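Local structure of AT-less polyketide synthase (Streptomyces platensis subsp. rosaceus, 4TKT) at residues A[93-98]-A[162-167]. The protein is a ketosynthase domain of the isomigrastatin polyketide synthase MgsF and probably catalyses the decarboxylative condensation that extends the growing polyketide chain. Numbering follows the deposited sequence.
Sequences PQERLF and LASIAN
I165 reaches across from the helix of 163-167 and touches Q94, E95 and F98, three side chains on one side of the helix of 93-98. Its two branches divide the apolar work. The methyl CG2, placed opposite the backbone N across the CA–CB bond, meets the ring of F98, with CD2 of F98 lying 3.5 Å from CG2 of I165. The other branch, CG1 and CD1, runs toward the start of the helix of 93-98: CG1 of I165 packs on CG of E95 at 3.8 Å, while CD1 of I165 approaches both CB of Q94 and, at 4.0 Å, its amide NE2. F98 itself swings across because its CG is anti to the backbone N (chi1 -165°), and the same ring presents its edge to the carbonyl O of I165, close to the ring plane.

Polar groups lie around this apolar patch. E95 stretches out across the gap to the neighbouring helix, where its carboxylate rests against CB of S164, 3.4 Å from OE1 of E95; that oxygen is also salt-bridged to R168, one residue beyond 162-167. The Q94 amide is fixed by Y139 O and D92 through NE2, and by L215 N through OE1. No direct hydrogen bond joins the two segments. Instead one water donates to both backbones, 2.8 Å from O of E95 and 2.9 Å from O of I165.

The segment axes run nearly parallel, inclined by 20° and 8.8 Å apart. I165 and F98 both reach A135 on strand 129-136, and I165 and Q94 both reach V213 on strand 208-214, which places this buried helix pair against the sheet in the N-terminal half of a thiolase-fold ketosynthase.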
ATOM      1  N   PRO A  93     -13.163  10.234  -4.429  1.00 26.75           N
ATOM      2  CA  PRO A  93     -11.765  10.009  -4.811  1.00 25.94           C
ATOM      3  C   PRO A  93     -11.109   8.864  -4.046  1.00 25.22           C
ATOM      4  O   PRO A  93     -10.235   8.191  -4.591  1.00 32.79           O
ATOM      5  CB  PRO A  93     -11.099  11.341  -4.471  1.00 21.20           C
ATOM      6  CG  PRO A  93     -12.174  12.336  -4.677  1.00 21.36           C
ATOM      7  CD  PRO A  93     -13.450  11.667  -4.240  1.00 20.84           C
ATOM      8  N   GLN A  94     -11.531   8.642  -2.805  1.00 20.01           N
ATOM      9  CA  GLN A  94     -10.996   7.546  -2.007  1.00 19.77           C
ATOM     10  C   GLN A  94     -11.344   6.194  -2.620  1.00 25.44           C
ATOM     11  O   GLN A  94     -10.515   5.286  -2.636  1.00 26.01           O
ATOM     12  CB  GLN A  94     -11.511   7.623  -0.571  1.00 19.39           C
ATOM     13  CG  GLN A  94     -10.981   8.816   0.207  1.00 33.24           C
ATOM     14  CD  GLN A  94     -11.431   8.813   1.656  1.00 34.24           C
ATOM     15  OE1 GLN A  94     -10.695   9.241   2.548  1.00 40.26           O
ATOM     16  NE2 GLN A  94     -12.646   8.331   1.900  1.00 23.63           N
ATOM     17  N   GLU A  95     -12.569   6.060  -3.123  1.00 19.65           N
ATOM     18  CA  GLU A  95     -12.964   4.852  -3.842  1.00 23.12           C
ATOM     19  C   GLU A  95     -12.146   4.703  -5.120  1.00 25.33           C
ATOM     20  O   GLU A  95     -11.690   3.610  -5.456  1.00 30.42           O
ATOM     21  CB  GLU A  95     -14.455   4.875  -4.189  1.00 25.67           C
ATOM     22  CG  GLU A  95     -15.380   5.155  -3.024  1.00 40.72           C
ATOM     23  CD  GLU A  95     -16.825   5.298  -3.460  1.00 49.82           C
ATOM     24  OE1 GLU A  95     -17.194   4.704  -4.496  1.00 42.93           O
ATOM     25  OE2 GLU A  95     -17.592   6.005  -2.772  1.00 60.85           O
ATOM     26  N   ARG A  96     -11.970   5.811  -5.833  1.00 24.08           N
ATOM     27  CA  ARG A  96     -11.246   5.800  -7.098  1.00 21.25           C
ATOM     28  C   ARG A  96      -9.795   5.370  -6.911  1.00 27.05           C
ATOM     29  O   ARG A  96      -9.301   4.504  -7.634  1.00 34.06           O
ATOM     30  CB  ARG A  96     -11.301   7.178  -7.763  1.00 21.60           C
ATOM     31  CG  ARG A  96     -12.690   7.594  -8.233  1.00 22.33           C
ATOM     32  CD  ARG A  96     -12.624   8.881  -9.042  1.00 22.16           C
ATOM     33  NE  ARG A  96     -13.315   9.989  -8.392  1.00 27.84           N
ATOM     34  CZ  ARG A  96     -13.027  11.270  -8.597  1.00 24.48           C
ATOM     35  NH1 ARG A  96     -12.049  11.607  -9.424  1.00 23.06           N
ATOM     36  NH2 ARG A  96     -13.711  12.215  -7.968  1.00 22.34           N
ATOM     37  N   LEU A  97      -9.119   5.965  -5.934  1.00 27.47           N
ATOM     38  CA  LEU A  97      -7.705   5.680  -5.716  1.00 25.56           C
ATOM     39  C   LEU A  97      -7.476   4.286  -5.138  1.00 30.75           C
ATOM     40  O   LEU A  97      -6.423   3.686  -5.358  1.00 38.16           O
ATOM     41  CB  LEU A  97      -7.078   6.732  -4.797  1.00 24.05           C
ATOM     42  CG  LEU A  97      -7.001   8.155  -5.355  1.00 28.17           C
ATOM     43  CD1 LEU A  97      -5.976   8.982  -4.594  1.00 31.71           C
ATOM     44  CD2 LEU A  97      -6.679   8.139  -6.837  1.00 24.18           C
ATOM     45  N   PHE A  98      -8.453   3.769  -4.401  1.00 24.04           N
ATOM     46  CA  PHE A  98      -8.308   2.444  -3.816  1.00 21.04           C
ATOM     47  C   PHE A  98      -8.496   1.378  -4.888  1.00 25.51           C
ATOM     48  O   PHE A  98      -7.856   0.328  -4.846  1.00 31.97           O
ATOM     49  CB  PHE A  98      -9.295   2.231  -2.668  1.00 20.40           C
ATOM     50  CG  PHE A  98      -8.964   1.046  -1.804  1.00 25.16           C
ATOM     51  CD1 PHE A  98      -7.779   1.009  -1.084  1.00 24.81           C
ATOM     52  CD2 PHE A  98      -9.832  -0.029  -1.714  1.00 22.41           C
ATOM     53  CE1 PHE A  98      -7.466  -0.080  -0.289  1.00 20.90           C
ATOM     54  CE2 PHE A  98      -9.527  -1.121  -0.919  1.00 24.55           C
ATOM     55  CZ  PHE A  98      -8.341  -1.147  -0.204  1.00 20.83           C
ATOM     56  N   LEU A 162     -18.760   4.718   2.866  1.00 27.99           N
ATOM     57  CA  LEU A 162     -17.428   4.160   3.071  1.00 21.32           C
ATOM     58  C   LEU A 162     -17.346   2.704   2.622  1.00 24.03           C
ATOM     59  O   LEU A 162     -16.277   2.227   2.241  1.00 30.85           O
ATOM     60  CB  LEU A 162     -17.024   4.279   4.543  1.00 25.77           C
ATOM     61  CG  LEU A 162     -16.724   5.699   5.028  1.00 24.11           C
ATOM     62  CD1 LEU A 162     -16.287   5.692   6.479  1.00 27.01           C
ATOM     63  CD2 LEU A 162     -15.665   6.347   4.152  1.00 27.64           C
ATOM     64  N   ALA A 163     -18.478   2.007   2.662  1.00 21.54           N
ATOM     65  CA  ALA A 163     -18.544   0.613   2.231  1.00 20.32           C
ATOM     66  C   ALA A 163     -18.169   0.456   0.763  1.00 28.97           C
ATOM     67  O   ALA A 163     -17.651  -0.586   0.355  1.00 33.63           O
ATOM     68  CB  ALA A 163     -19.933   0.050   2.471  1.00 19.71           C
ATOM     69  N   SER A 164     -18.440   1.489  -0.029  1.00 24.62           N
ATOM     70  CA  SER A 164     -18.178   1.442  -1.461  1.00 25.26           C
ATOM     71  C   SER A 164     -16.700   1.244  -1.753  1.00 24.30           C
ATOM     72  O   SER A 164     -16.341   0.655  -2.769  1.00 29.76           O
ATOM     73  CB  SER A 164     -18.676   2.715  -2.141  1.00 21.56           C
ATOM     74  OG  SER A 164     -20.089   2.758  -2.142  1.00 35.76           O
ATOM     75  N   ILE A 165     -15.850   1.735  -0.859  1.00 21.53           N
ATOM     76  CA  ILE A 165     -14.409   1.581  -1.011  1.00 24.31           C
ATOM     77  C   ILE A 165     -14.033   0.107  -1.145  1.00 25.22           C
ATOM     78  O   ILE A 165     -13.261  -0.268  -2.025  1.00 29.56           O
ATOM     79  CB  ILE A 165     -13.651   2.206   0.174  1.00 22.50           C
ATOM     80  CG1 ILE A 165     -13.887   3.716   0.208  1.00 18.31           C
ATOM     81  CG2 ILE A 165     -12.164   1.917   0.075  1.00 18.43           C
ATOM     82  CD1 ILE A 165     -13.216   4.409   1.369  1.00 20.33           C
ATOM     83  N   ALA A 166     -14.602  -0.730  -0.284  1.00 26.59           N
ATOM     84  CA  ALA A 166     -14.335  -2.161  -0.343  1.00 26.26           C
ATOM     85  C   ALA A 166     -15.217  -2.854  -1.376  1.00 25.99           C
ATOM     86  O   ALA A 166     -14.775  -3.770  -2.068  1.00 29.00           O
ATOM     87  CB  ALA A 166     -14.533  -2.791   1.024  1.00 19.39           C
ATOM     88  N   ASN A 167     -16.466  -2.410  -1.475  1.00 19.27           N
ATOM     89  CA  ASN A 167     -17.439  -3.061  -2.343  1.00 19.55           C
ATOM     90  C   ASN A 167     -17.133  -2.913  -3.831  1.00 21.74           C
ATOM     91  O   ASN A 167     -17.368  -3.840  -4.605  1.00 30.99           O
ATOM     92  CB  ASN A 167     -18.841  -2.526  -2.051  1.00 19.99           C
ATOM     93  CG  ASN A 167     -19.462  -3.167  -0.823  1.00 23.24           C
ATOM     94  OD1 ASN A 167     -18.853  -4.024  -0.185  1.00 26.86           O
ATOM     95  ND2 ASN A 167     -20.676  -2.753  -0.485  1.00 20.15           N
TER
HETATM   96  O   HOH W   1     -12.909   1.353  -4.362  1.00 56.76           O